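Local coordinates for protein D-alanyl-D-alanine carboxypeptidase (Enterococcus faecalis V583, PDB 5ZHF) that acts as a zinc-dependent carboxypeptidase that removes the C-terminal D-alanine from peptidoglycan pentapeptides, and so should help destroy D-alanyl-D-alanine-containing precursors in vancomycin-resistant cells, at residues L45-R48 / Q49-I52; G96-T100 / E101-E105; K125-A128 / E129-V132; H154-G157 / N158-Y161; D165-S168 / Y169-G172. All blocks are in the same frame, centred on the assembly; numbering follows the deposited sequence.

Contact 1 (L45-R48 / Q49-I52); sequences LVNR and QNPI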
loop_
_atom_site.group_PDB
_atom_site.type_symbol
_atom_site.label_atom_id
_atom_site.label_comp_id
_atom_site.label_asym_id
_atom_site.label_seq_id
_atom_site.Cartn_x
_atom_site.Cartn_y
_atom_site.Cartn_z
ATOM N N LEU A 45 11.014 2.289 6.376
ATOM C CA LEU A 45 9.831 2.961 6.869
ATOM C C LEU A 45 9.598 4.263 6.127
ATOM O O LEU A 45 10.445 5.167 6.150
ATOM C CB LEU A 45 9.965 3.200 8.375
ATOM C CG LEU A 45 8.735 3.802 9.065
ATOM C CD1 LEU A 45 7.496 2.937 8.841
ATOM C CD2 LEU A 45 8.981 3.981 10.559
ATOM N N VAL A 46 8.439 4.369 5.451
ATOM C CA VAL A 46 8.018 5.601 4.790
ATOM C C VAL A 46 6.637 5.975 5.316
ATOM O O VAL A 46 5.686 5.205 5.209
ATOM C CB VAL A 46 7.998 5.486 3.244
ATOM C CG1 VAL A 46 7.413 6.736 2.600
ATOM C CG2 VAL A 46 9.416 5.251 2.749
ATOM N N ASN A 47 6.540 7.164 5.879
ATOM C CA ASN A 47 5.302 7.699 6.403
ATOM C C ASN A 47 5.447 9.198 6.548
ATOM O O ASN A 47 6.400 9.721 6.100
ATOM C CB ASN A 47 4.842 7.022 7.684
ATOM C CG ASN A 47 5.763 7.239 8.865
ATOM O OD1 ASN A 47 6.603 8.090 8.887
ATOM N ND2 ASN A 47 5.561 6.454 9.859
ATOM N N ARG A 48 4.514 9.879 7.182
ATOM C CA ARG A 48 4.650 11.346 7.359
ATOM C C ARG A 48 5.901 11.784 8.147
ATOM O O ARG A 48 6.407 12.844 7.973
ATOM C CB ARG A 48 3.368 11.913 7.918
ATOM C CG ARG A 48 2.186 11.416 7.126
ATOM C CD ARG A 48 0.963 12.278 7.312
ATOM N NE ARG A 48 0.309 12.121 8.598
ATOM C CZ ARG A 48 -0.741 11.344 8.803
ATOM N NH1 ARG A 48 -1.296 11.247 10.004
ATOM N NH2 ARG A 48 -1.254 10.695 7.790
ATOM N N GLN A 49 6.389 10.933 9.029
ATOM C CA GLN A 49 7.591 11.226 9.810
ATOM C C GLN A 49 8.897 10.660 9.213
ATOM O O GLN A 49 9.957 10.867 9.733
ATOM C CB GLN A 49 7.409 10.692 11.248
ATOM C CG GLN A 49 6.293 11.354 12.032
ATOM C CD GLN A 49 4.889 11.054 11.507
ATOM O OE1 GLN A 49 4.116 11.918 11.242
ATOM N NE2 GLN A 49 4.600 9.792 11.374
ATOM N N ASN A 50 8.780 9.951 8.100
ATOM C CA ASN A 50 9.871 9.260 7.482
ATOM C C ASN A 50 9.758 9.385 5.949
ATOM O O ASN A 50 9.278 8.464 5.297
ATOM C CB ASN A 50 9.868 7.796 7.920
ATOM C CG ASN A 50 10.182 7.622 9.406
ATOM O OD1 ASN A 50 9.294 7.677 10.270
ATOM N ND2 ASN A 50 11.440 7.395 9.699
ATOM N N PRO A 51 10.203 10.521 5.374
ATOM C CA PRO A 51 10.165 10.691 3.933
ATOM C C PRO A 51 11.091 9.721 3.214
ATOM O O PRO A 51 12.041 9.225 3.821
ATOM C CB PRO A 51 10.696 12.123 3.718
ATOM C CG PRO A 51 10.601 12.772 5.032
ATOM C CD PRO A 51 10.797 11.694 6.040
ATOM N N ILE A 52 10.833 9.497 1.930
ATOM C CA ILE A 52 11.754 8.701 1.113
ATOM C C ILE A 52 13.074 9.452 1.058
ATOM O O ILE A 52 13.068 10.669 0.848
ATOM C CB ILE A 52 11.218 8.461 -0.305
ATOM C CG1 ILE A 52 10.027 7.514 -0.195
ATOM C CG2 ILE A 52 12.258 7.804 -1.198
ATOM C CD1 ILE A 52 9.377 7.212 -1.499
HETATM O O HOH W 1 12.396 6.514 4.599
#

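Contact 2 (G96-T100 / E101-E105); sequences GYRTT and EKQQE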
loop_
_atom_site.group_PDB
_atom_site.type_symbol
_atom_site.label_atom_id
_atom_site.label_comp_id
_atom_site.label_asym_id
_atom_site.label_seq_id
_atom_site.Cartn_x
_atom_site.Cartn_y
_atom_site.Cartn_z
ATOM N N GLY A 96 0.704 0.898 -8.621
ATOM C CA GLY A 96 2.001 0.485 -8.058
ATOM C C GLY A 96 2.850 1.728 -7.781
ATOM O O GLY A 96 2.487 2.602 -6.983
ATOM N N TYR A 97 3.966 1.811 -8.481
ATOM C CA TYR A 97 4.880 2.923 -8.353
ATOM C C TYR A 97 4.220 4.206 -8.803
ATOM O O TYR A 97 3.491 4.217 -9.813
ATOM C CB TYR A 97 6.141 2.676 -9.206
ATOM C CG TYR A 97 7.087 3.827 -9.163
ATOM C CD1 TYR A 97 7.936 4.013 -8.068
ATOM C CD2 TYR A 97 7.124 4.751 -10.186
ATOM C CE1 TYR A 97 8.798 5.093 -8.020
ATOM C CE2 TYR A 97 7.986 5.832 -10.139
ATOM C CZ TYR A 97 8.819 5.990 -9.041
ATOM O OH TYR A 97 9.690 7.078 -8.960
ATOM N N ARG A 98 4.500 5.294 -8.091
ATOM C CA ARG A 98 4.076 6.625 -8.489
ATOM C C ARG A 98 5.234 7.597 -8.420
ATOM O O ARG A 98 6.011 7.578 -7.461
ATOM C CB ARG A 98 2.997 7.150 -7.553
ATOM C CG ARG A 98 1.716 6.356 -7.535
ATOM C CD ARG A 98 0.809 6.953 -6.462
ATOM N NE ARG A 98 -0.309 6.079 -6.244
ATOM C CZ ARG A 98 -1.077 6.043 -5.165
ATOM N NH1 ARG A 98 -0.901 6.881 -4.140
ATOM N NH2 ARG A 98 -2.049 5.127 -5.119
ATOM N N THR A 99 5.314 8.469 -9.415
ATOM C CA THR A 99 6.259 9.590 -9.384
ATOM C C THR A 99 5.735 10.645 -8.405
ATOM O O THR A 99 4.575 10.605 -7.973
ATOM C CB THR A 99 6.417 10.259 -10.760
ATOM O OG1 THR A 99 5.183 10.852 -11.138
ATOM C CG2 THR A 99 6.846 9.250 -11.859
ATOM N N THR A 100 6.600 11.602 -8.089
ATOM C CA THR A 100 6.235 12.740 -7.248
ATOM C C THR A 100 5.013 13.473 -7.793
ATOM O O THR A 100 4.063 13.739 -7.048
ATOM C CB THR A 100 7.436 13.700 -7.143
ATOM O OG1 THR A 100 8.522 13.007 -6.510
ATOM C CG2 THR A 100 7.073 14.989 -6.371
ATOM N N GLU A 101 5.022 13.777 -9.085
ATOM C CA GLU A 101 3.889 14.489 -9.712
ATOM C C GLU A 101 2.596 13.664 -9.655
ATOM O O GLU A 101 1.538 14.235 -9.424
ATOM C CB GLU A 101 4.199 14.927 -11.155
ATOM C CG GLU A 101 3.049 15.615 -11.915
ATOM C CD GLU A 101 2.467 16.870 -11.240
ATOM O OE1 GLU A 101 3.156 17.491 -10.394
ATOM O OE2 GLU A 101 1.319 17.257 -11.582
ATOM N N LYS A 102 2.675 12.347 -9.883
ATOM C CA LYS A 102 1.465 11.505 -9.807
ATOM C C LYS A 102 0.876 11.548 -8.397
ATOM O O LYS A 102 -0.355 11.735 -8.228
ATOM C CB LYS A 102 1.737 10.058 -10.245
ATOM C CG LYS A 102 0.522 9.117 -10.217
ATOM C CD LYS A 102 -0.645 9.642 -11.060
ATOM C CE LYS A 102 -1.591 8.572 -11.596
ATOM N NZ LYS A 102 -2.165 8.964 -12.929
ATOM N N GLN A 103 1.740 11.428 -7.399
ATOM C CA GLN A 103 1.311 11.467 -6.005
ATOM C C GLN A 103 0.622 12.798 -5.677
ATOM O O GLN A 103 -0.432 12.797 -5.034
ATOM C CB GLN A 103 2.481 11.227 -5.040
ATOM C CG GLN A 103 2.074 11.031 -3.590
ATOM C CD GLN A 103 1.202 9.806 -3.331
ATOM O OE1 GLN A 103 1.211 8.842 -4.092
ATOM N NE2 GLN A 103 0.454 9.837 -2.225
ATOM N N GLN A 104 1.224 13.905 -6.122
ATOM C CA GLN A 104 0.626 15.244 -5.949
ATOM C C GLN A 104 -0.771 15.305 -6.576
ATOM O O GLN A 104 -1.706 15.828 -5.978
ATOM C CB GLN A 104 1.514 16.334 -6.583
ATOM C CG GLN A 104 1.039 17.754 -6.296
ATOM C CD GLN A 104 1.262 18.119 -4.855
ATOM O OE1 GLN A 104 2.405 18.248 -4.424
ATOM N NE2 GLN A 104 0.180 18.222 -4.082
ATOM N N GLU A 105 -0.912 14.770 -7.779
ATOM C CA GLU A 105 -2.194 14.805 -8.488
ATOM C C GLU A 105 -3.273 13.986 -7.774
ATOM O O GLU A 105 -4.432 14.415 -7.680
ATOM C CB GLU A 105 -2.022 14.322 -9.931
ATOM C CG GLU A 105 -1.206 15.289 -10.774
ATOM C CD GLU A 105 -0.855 14.773 -12.158
ATOM O OE1 GLU A 105 -1.356 13.701 -12.559
ATOM O OE2 GLU A 105 -0.076 15.465 -12.853
#

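Contact 3 (K125-A128 / E129-V132); sequences KAEA and ETWV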
loop_
_atom_site.group_PDB
_atom_site.type_symbol
_atom_site.label_atom_id
_atom_site.label_comp_id
_atom_site.label_asym_id
_atom_site.label_seq_id
_atom_site.Cartn_x
_atom_site.Cartn_y
_atom_site.Cartn_z
ATOM N N LYS A 125 -7.287 19.544 2.958
ATOM C CA LYS A 125 -5.898 19.041 2.921
ATOM C C LYS A 125 -5.617 18.120 4.110
ATOM O O LYS A 125 -5.132 16.984 3.939
ATOM C CB LYS A 125 -4.899 20.202 2.891
ATOM C CG LYS A 125 -4.890 20.978 1.581
ATOM C CD LYS A 125 -4.406 22.418 1.761
ATOM C CE LYS A 125 -4.641 23.288 0.528
ATOM N NZ LYS A 125 -3.488 23.302 -0.415
ATOM N N ALA A 126 -5.961 18.588 5.306
ATOM C CA ALA A 126 -5.768 17.783 6.516
ATOM C C ALA A 126 -6.579 16.484 6.504
ATOM O O ALA A 126 -6.096 15.434 6.930
ATOM C CB ALA A 126 -6.106 18.603 7.754
ATOM N N GLU A 127 -7.803 16.544 5.993
ATOM C CA GLU A 127 -8.626 15.348 5.895
ATOM C C GLU A 127 -8.116 14.399 4.799
ATOM O O GLU A 127 -8.123 13.192 4.980
ATOM C CB GLU A 127 -10.091 15.732 5.658
ATOM C CG GLU A 127 -11.081 14.651 6.036
ATOM C CD GLU A 127 -11.088 14.350 7.516
ATOM O OE1 GLU A 127 -11.454 15.242 8.313
ATOM O OE2 GLU A 127 -10.724 13.215 7.873
ATOM N N ALA A 128 -7.675 14.953 3.670
ATOM C CA ALA A 128 -7.150 14.153 2.558
ATOM C C ALA A 128 -5.919 13.331 2.949
ATOM O O ALA A 128 -5.732 12.228 2.436
ATOM C CB ALA A 128 -6.808 15.039 1.377
ATOM N N GLU A 129 -5.102 13.879 3.846
ATOM C CA GLU A 129 -3.852 13.238 4.271
ATOM C C GLU A 129 -4.072 11.915 5.036
ATOM O O GLU A 129 -3.186 11.061 5.053
ATOM C CB GLU A 129 -3.018 14.224 5.101
ATOM C CG GLU A 129 -1.551 13.869 5.249
ATOM C CD GLU A 129 -0.661 15.065 5.571
ATOM O OE1 GLU A 129 -1.159 16.215 5.617
ATOM O OE2 GLU A 129 0.556 14.857 5.762
ATOM N N THR A 130 -5.251 11.730 5.631
ATOM C CA THR A 130 -5.610 10.452 6.266
ATOM C C THR A 130 -5.815 9.336 5.242
ATOM O O THR A 130 -5.932 8.177 5.640
ATOM C CB THR A 130 -6.880 10.537 7.154
ATOM O OG1 THR A 130 -8.038 10.826 6.346
ATOM C CG2 THR A 130 -6.728 11.601 8.233
ATOM N N TRP A 131 -5.882 9.694 3.948
ATOM C CA TRP A 131 -6.014 8.758 2.827
ATOM C C TRP A 131 -4.850 8.729 1.852
ATOM O O TRP A 131 -4.459 7.655 1.392
ATOM C CB TRP A 131 -7.276 9.094 2.015
ATOM C CG TRP A 131 -8.552 8.985 2.800
ATOM C CD1 TRP A 131 -9.272 10.019 3.316
ATOM C CD2 TRP A 131 -9.262 7.788 3.150
ATOM N NE1 TRP A 131 -10.385 9.544 3.969
ATOM C CE2 TRP A 131 -10.398 8.180 3.892
ATOM C CE3 TRP A 131 -9.035 6.418 2.933
ATOM C CZ2 TRP A 131 -11.331 7.252 4.389
ATOM C CZ3 TRP A 131 -9.946 5.498 3.439
ATOM C CH2 TRP A 131 -11.086 5.928 4.161
ATOM N N VAL A 132 -4.317 9.897 1.502
ATOM C CA VAL A 132 -3.306 10.028 0.455
ATOM C C VAL A 132 -2.158 10.828 1.040
ATOM O O VAL A 132 -2.358 11.938 1.531
ATOM C CB VAL A 132 -3.849 10.768 -0.784
ATOM C CG1 VAL A 132 -2.788 10.848 -1.888
ATOM C CG2 VAL A 132 -5.119 10.099 -1.324
#

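Contact 4 (H154-G157 / N158-Y161); sequences HSTG and NEVY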
loop_
_atom_site.group_PDB
_atom_site.type_symbol
_atom_site.label_atom_id
_atom_site.label_comp_id
_atom_site.label_asym_id
_atom_site.label_seq_id
_atom_site.Cartn_x
_atom_site.Cartn_y
_atom_site.Cartn_z
ATOM N N HIS A 154 -15.113 -11.315 -12.123
ATOM C CA HIS A 154 -15.034 -12.626 -11.445
ATOM C C HIS A 154 -15.088 -12.510 -9.933
ATOM O O HIS A 154 -15.578 -13.425 -9.276
ATOM C CB HIS A 154 -13.778 -13.397 -11.822
ATOM C CG HIS A 154 -13.656 -13.665 -13.278
ATOM N ND1 HIS A 154 -12.803 -12.952 -14.095
ATOM C CD2 HIS A 154 -14.289 -14.559 -14.076
ATOM C CE1 HIS A 154 -12.916 -13.398 -15.334
ATOM N NE2 HIS A 154 -13.806 -14.377 -15.348
ATOM N N SER A 155 -14.578 -11.401 -9.386
ATOM C CA SER A 155 -14.545 -11.176 -7.951
ATOM C C SER A 155 -15.013 -9.764 -7.612
ATOM O O SER A 155 -14.813 -8.834 -8.411
ATOM C CB SER A 155 -13.104 -11.384 -7.442
ATOM O OG SER A 155 -12.616 -12.698 -7.744
ATOM N N THR A 156 -15.605 -9.605 -6.430
ATOM C CA THR A 156 -15.920 -8.307 -5.853
ATOM C C THR A 156 -14.726 -7.797 -5.045
ATOM O O THR A 156 -13.869 -8.594 -4.638
ATOM C CB THR A 156 -17.073 -8.381 -4.849
ATOM O OG1 THR A 156 -16.730 -9.283 -3.782
ATOM C CG2 THR A 156 -18.365 -8.846 -5.529
ATOM N N GLY A 157 -14.718 -6.491 -4.779
ATOM C CA GLY A 157 -13.703 -5.854 -3.920
ATOM C C GLY A 157 -13.546 -6.564 -2.592
ATOM O O GLY A 157 -12.431 -6.929 -2.202
ATOM N N ASN A 158 -14.669 -6.806 -1.918
ATOM C CA ASN A 158 -14.646 -7.417 -0.586
ATOM C C ASN A 158 -14.112 -8.841 -0.566
ATOM O O ASN A 158 -13.460 -9.239 0.397
ATOM C CB ASN A 158 -16.023 -7.329 0.074
ATOM C CG ASN A 158 -16.380 -5.902 0.458
ATOM O OD1 ASN A 158 -15.532 -5.142 0.939
ATOM N ND2 ASN A 158 -17.628 -5.522 0.230
ATOM N N GLU A 159 -14.342 -9.598 -1.636
ATOM C CA GLU A 159 -13.763 -10.938 -1.778
ATOM C C GLU A 159 -12.224 -10.891 -1.880
ATOM O O GLU A 159 -11.518 -11.673 -1.240
ATOM C CB GLU A 159 -14.334 -11.653 -3.010
ATOM C CG GLU A 159 -15.766 -12.117 -2.778
ATOM C CD GLU A 159 -16.518 -12.557 -4.024
ATOM O OE1 GLU A 159 -16.157 -12.216 -5.159
ATOM O OE2 GLU A 159 -17.529 -13.258 -3.835
ATOM N N VAL A 160 -11.737 -9.985 -2.712
ATOM C CA VAL A 160 -10.294 -9.775 -2.868
ATOM C C VAL A 160 -9.677 -9.238 -1.573
ATOM O O VAL A 160 -8.627 -9.729 -1.161
ATOM C CB VAL A 160 -10.001 -8.839 -4.061
ATOM C CG1 VAL A 160 -8.549 -8.361 -4.054
ATOM C CG2 VAL A 160 -10.344 -9.568 -5.346
ATOM N N TYR A 161 -10.325 -8.258 -0.934
ATOM C CA TYR A 161 -9.784 -7.674 0.295
ATOM C C TYR A 161 -9.720 -8.693 1.422
ATOM O O TYR A 161 -8.725 -8.760 2.160
ATOM C CB TYR A 161 -10.564 -6.434 0.744
ATOM C CG TYR A 161 -10.650 -5.317 -0.266
ATOM C CD1 TYR A 161 -9.629 -5.083 -1.203
ATOM C CD2 TYR A 161 -11.742 -4.451 -0.278
ATOM C CE1 TYR A 161 -9.698 -4.040 -2.103
ATOM C CE2 TYR A 161 -11.820 -3.424 -1.197
ATOM C CZ TYR A 161 -10.795 -3.216 -2.102
ATOM O OH TYR A 161 -10.881 -2.190 -3.014
HETATM O O HOH W 2 -13.887 -14.316 -6.041
#

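Contact 5 (D165-S168 / Y169-G172); sequences DENS and YRFG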
loop_
_atom_site.group_PDB
_atom_site.type_symbol
_atom_site.label_atom_id
_atom_site.label_comp_id
_atom_site.label_asym_id
_atom_site.label_seq_id
_atom_site.Cartn_x
_atom_site.Cartn_y
_atom_site.Cartn_z
ATOM N N ASP A 165 -6.277 -10.099 3.149
ATOM C CA ASP A 165 -6.130 -9.992 4.609
ATOM C C ASP A 165 -5.644 -11.306 5.188
ATOM O O ASP A 165 -4.751 -11.332 6.054
ATOM C CB ASP A 165 -7.456 -9.559 5.271
ATOM C CG ASP A 165 -7.359 -9.504 6.803
ATOM O OD1 ASP A 165 -6.752 -8.542 7.334
ATOM O OD2 ASP A 165 -7.869 -10.437 7.462
ATOM N N GLU A 166 -6.232 -12.398 4.717
ATOM C CA GLU A 166 -5.987 -13.731 5.267
ATOM C C GLU A 166 -4.766 -14.444 4.677
ATOM O O GLU A 166 -4.283 -15.426 5.257
ATOM C CB GLU A 166 -7.268 -14.573 5.088
ATOM C CG GLU A 166 -8.435 -13.992 5.880
ATOM C CD GLU A 166 -9.804 -14.582 5.536
ATOM O OE1 GLU A 166 -9.878 -15.494 4.729
ATOM O OE2 GLU A 166 -10.815 -14.084 6.077
ATOM N N ASN A 167 -4.258 -13.976 3.530
ATOM C CA ASN A 167 -3.200 -14.695 2.789
ATOM C C ASN A 167 -1.922 -13.938 2.404
ATOM O O ASN A 167 -0.925 -14.573 2.043
ATOM C CB ASN A 167 -3.777 -15.275 1.501
ATOM C CG ASN A 167 -4.806 -16.348 1.756
ATOM O OD1 ASN A 167 -4.449 -17.508 1.973
ATOM N ND2 ASN A 167 -6.076 -15.970 1.742
ATOM N N SER A 168 -1.959 -12.609 2.371
ATOM C CA SER A 168 -0.898 -11.854 1.739
ATOM C C SER A 168 0.474 -12.086 2.373
ATOM O O SER A 168 1.500 -12.017 1.682
ATOM C CB SER A 168 -1.179 -10.366 1.775
ATOM O OG SER A 168 -1.168 -9.850 3.101
ATOM N N TYR A 169 0.463 -12.301 3.685
ATOM C CA TYR A 169 1.720 -12.441 4.454
ATOM C C TYR A 169 2.553 -13.632 4.016
ATOM O O TYR A 169 3.769 -13.597 4.082
ATOM C CB TYR A 169 1.436 -12.518 5.968
ATOM C CG TYR A 169 0.790 -13.807 6.387
ATOM C CD1 TYR A 169 -0.594 -13.962 6.339
ATOM C CD2 TYR A 169 1.562 -14.901 6.812
ATOM C CE1 TYR A 169 -1.195 -15.156 6.709
ATOM C CE2 TYR A 169 0.967 -16.093 7.193
ATOM C CZ TYR A 169 -0.411 -16.225 7.133
ATOM O OH TYR A 169 -1.052 -17.424 7.495
ATOM N N ARG A 170 1.894 -14.673 3.516
ATOM C CA ARG A 170 2.586 -15.845 2.993
ATOM C C ARG A 170 3.507 -15.528 1.792
ATOM O O ARG A 170 4.405 -16.306 1.469
ATOM C CB ARG A 170 1.554 -16.941 2.639
ATOM C CG ARG A 170 0.736 -17.420 3.834
ATOM C CD ARG A 170 -0.049 -18.703 3.578
ATOM N NE ARG A 170 -1.114 -18.508 2.591
ATOM C CZ ARG A 170 -1.125 -18.956 1.333
ATOM N NH1 ARG A 170 -0.110 -19.656 0.840
ATOM N NH2 ARG A 170 -2.179 -18.706 0.545
ATOM N N PHE A 171 3.283 -14.379 1.148
ATOM C CA PHE A 171 4.040 -13.899 -0.007
ATOM C C PHE A 171 4.832 -12.639 0.287
ATOM O O PHE A 171 5.408 -12.037 -0.622
ATOM C CB PHE A 171 3.081 -13.679 -1.175
ATOM C CG PHE A 171 2.211 -14.857 -1.406
ATOM C CD1 PHE A 171 2.680 -15.937 -2.128
ATOM C CD2 PHE A 171 0.950 -14.922 -0.839
ATOM C CE1 PHE A 171 1.892 -17.080 -2.297
ATOM C CE2 PHE A 171 0.164 -16.052 -1.009
ATOM C CZ PHE A 171 0.632 -17.121 -1.756
ATOM N N GLY A 172 4.910 -12.272 1.566
ATOM C CA GLY A 172 5.729 -11.158 1.992
ATOM C C GLY A 172 5.041 -9.804 2.007
ATOM O O GLY A 172 5.703 -8.793 2.142
#

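Contact 1 (L45-R48 / Q49-I52)
Val46 and Ile52 meet on the inner side of this short loop: Val46 CG2 lies 3.8 Å from Ile52 CG1, and Val46 CG1 touches the same methylene. Both side chains also rest on Leu142, which makes this the packed part of the contact. The backbone closes up alongside, with the CA of Val46 directed at the Asn50 carbonyl, a CA-H...O contact of 3.2 Å from Val46 CA to Asn50 O. Ahead of Val46, Leu45 leans on helix 212-218. The chain reverses through a type I beta turn from Asn47 to Asn50, and these two residues form a single antiparallel hydrogen-bonded pair: Asn47 N donates to Asn50 O, and Asn50 N returns a bond of 3.1 Å to Asn47 O. An Asx turn is set inside it. With CG wedged between its own N and carbonyl carbon (chi1 65°), Asn47 folds back over the turn, and its OD1 receives Gln49 N at 2.9 Å, a bent bond in which the donor stands well above the amide plane. The outer side is looser, with Gln49 and Pro51 both exposed. Gln49 is bent so that OE1 lies 3.4 Å from Arg48 CB, while Arg48 NH2 is hydrogen-bonded to Gly186 O. At the open end of the loop a water donates to both Leu45 O and Pro51 O, 2.8 Å from each.

Contact 2 (G96-T100 / E101-E105)
Gln103 OE1 is gripped chiefly by Arg98, whose NH1 donates to it over 2.9 Å in an almost perfectly straight bond (176° at the hydrogen), with Ser138 adding a weak bond from outside the two segments. The oxygen lies at the edge of the guanidinium, within its plane, and the amide is turned only 16° from that plane, so the two flat groups are nearly coplanar. Arg98 CD also comes within 3.1 Å of Gln103 OE1. An extended arginine chain and a bend at chi2 of Gln103 (63°) bring the two ends together. Gln103 is a substrate-binding residue, and its NE2 bonds to the carbonyl of Ala133, so both ends of the amide are fixed. Arg98 NH2 makes a salt bridge to the zinc ligand Asp147, linking this substrate residue to the metal site through one guanidinium. After Arg98 the chain enters a helix with Thr99 as its N-cap: Thr99 OG1 accepts Lys102 N at 3.2 Å, while Thr99 O takes Gln103 N at 3.0 Å as the first regular helical bonds begin. The methylenes of Lys102 complete the packing, CG lying 4.0 Å from Arg98 CG. The contact thus occupies the junction between strand 91-95 and helix 100-116, from which Arg98 reaches Asp147 on strand 145-150 and touches the loop residue His140.

Contact 3 (K125-A128 / E129-V132)
Thr130 returns to the carbonyl of Glu127 with both of its donors. OG1 gives the shorter bond, 2.7 Å to Glu127 O and in the carbonyl plane, whereas Thr130 N reaches Glu127 O at 3.3 Å from well above it. A chi1 of 65° tucks the hydroxyl back against the helix it has just left. The next carbonyl is doubly used as well: Ala128 O accepts Val132 N at 2.9 Å, in its plane, and Trp131 N at 3.0 Å, from above. One turn earlier, Glu129 N donates to Lys125 O at 3.1 Å. At this C-terminal helix end the carbonyls of Lys125, Glu127 and Ala128 are thus met by the departing chain, partly through a side chain. The two bonds to Ala128 O tie the backbone of Trp131 and Val132, which both bind substrate, to the last turn of the helix. Thr130 O in turn accepts from Ser188 OG. The indole NE1 of Trp131 is taken up by Tyr114 OH, while the ring also lies against Glu190, the probable proton donor and acceptor. The contact closes helix 121-128 against helix 100-116, with Ala128 packed on Lys110 and Val111 and Val132 on Gln103, before the loop runs on toward strand 145-150.

Contact 4 (H154-G157 / N158-Y161)
A capping box opens helix 157-167, with Thr156 at the N-cap and Glu159 three residues on. Each residue's side chain accepts the backbone N-H of the other. Thr156 OG1, brought over the helix end by a chi1 of 59°, takes Glu159 N at 3.2 Å. In return Thr156 N donates to Glu159 OE1 at 3.0 Å in a nearly straight bond (169°), meeting the carboxylate from above its plane. The glutamate chain is extended beyond CG and passes obliquely across the threonine, bringing Glu159 CG within 3.2 Å of Thr156 OG1. A carboxylate placed at the N-terminal end of a helix would probably be stabilised by the helix dipole. Glu159 OE1 also receives a water, which binds Ser155 OG at 2.7 Å and so extends the cap by one residue; Ser155 OG has a further partner in the backbone N of Tyr90. Beneath the cap the regular helical bonds start, Val160 N to Thr156 O and Tyr161 N to Gly157 O, the latter 2.8 Å long. Gly157 O also sits over one face of the Tyr161 ring, 3.1 Å above its plane and offset toward the rim. The phenol OH of Tyr161 leads to Asn149. On the buried side, Ser155 CB touches Val160 CG2 at 3.9 Å, and Val160 beds on Ile148 and Ala150. The first turn of the helix is thereby packed against strand 145-150, the strand that carries the zinc ligand Asp147.

Contact 5 (D165-S168 / Y169-G172)
Asn167 and Arg170 run side by side and join at their polar ends, Arg170 NH2 donating to Asn167 OD1 at 2.9 Å with an angle of 165° at the hydrogen. The amide oxygen lies in the guanidinium plane, yet the two flat groups stand almost perpendicular, 83° apart. A bend at chi3 (-67°) folds the arginine back to this position, where Phe171 CE2 lies 3.7 Å above one face of the Arg170 guanidinium, toward its rim. The asparagine is held at its other end too, ND2 bonding to the carbonyl of Trp163 one turn earlier. With chi1 at 71°, the Tyr169 ring turns back over its own backbone until CE1 is 3.4 Å from Glu166 O, with that oxygen at the ring edge; Arg170 CG lies over one face. A similar first torsion places Ser168 OG where it bonds to the carbonyl of Phe173. Backbone bonds from Arg170 N to Asn167 O and from Phe171 N to Ser168 O, 3.0 Å, carry the helix into a 3-10 turn. Gly172, with a positive phi, redirects the chain. The turn delivers helix 157-167 into edge strand 173-175, with Phe171 on helix 74-86 and Tyr169 against helix 199-208, stacked on Tyr206.

How the contacts relate
Contacts 1 and 3 lie at the surface, while contacts 2, 4 and 5 are partly buried. Contacts 2 and 4 are both helix starts with a threonine N-cap, but contact 2 adds an arginine-glutamine bond beside the zinc site, where contact 4 uses a glutamate and water. Contacts 3 and 5 are helix ends, of 121-128 and 157-167, and contacts 4 and 5 bracket the latter. Contact 1 is a turn in an irregular loop. Around the substrate site contacts 2 and 3 touch through Gln103 and Val132, and contact 1 reaches contact 3 through Arg48 and Glu129; contact 5 lies across the chain's centre from contacts 2 and 3.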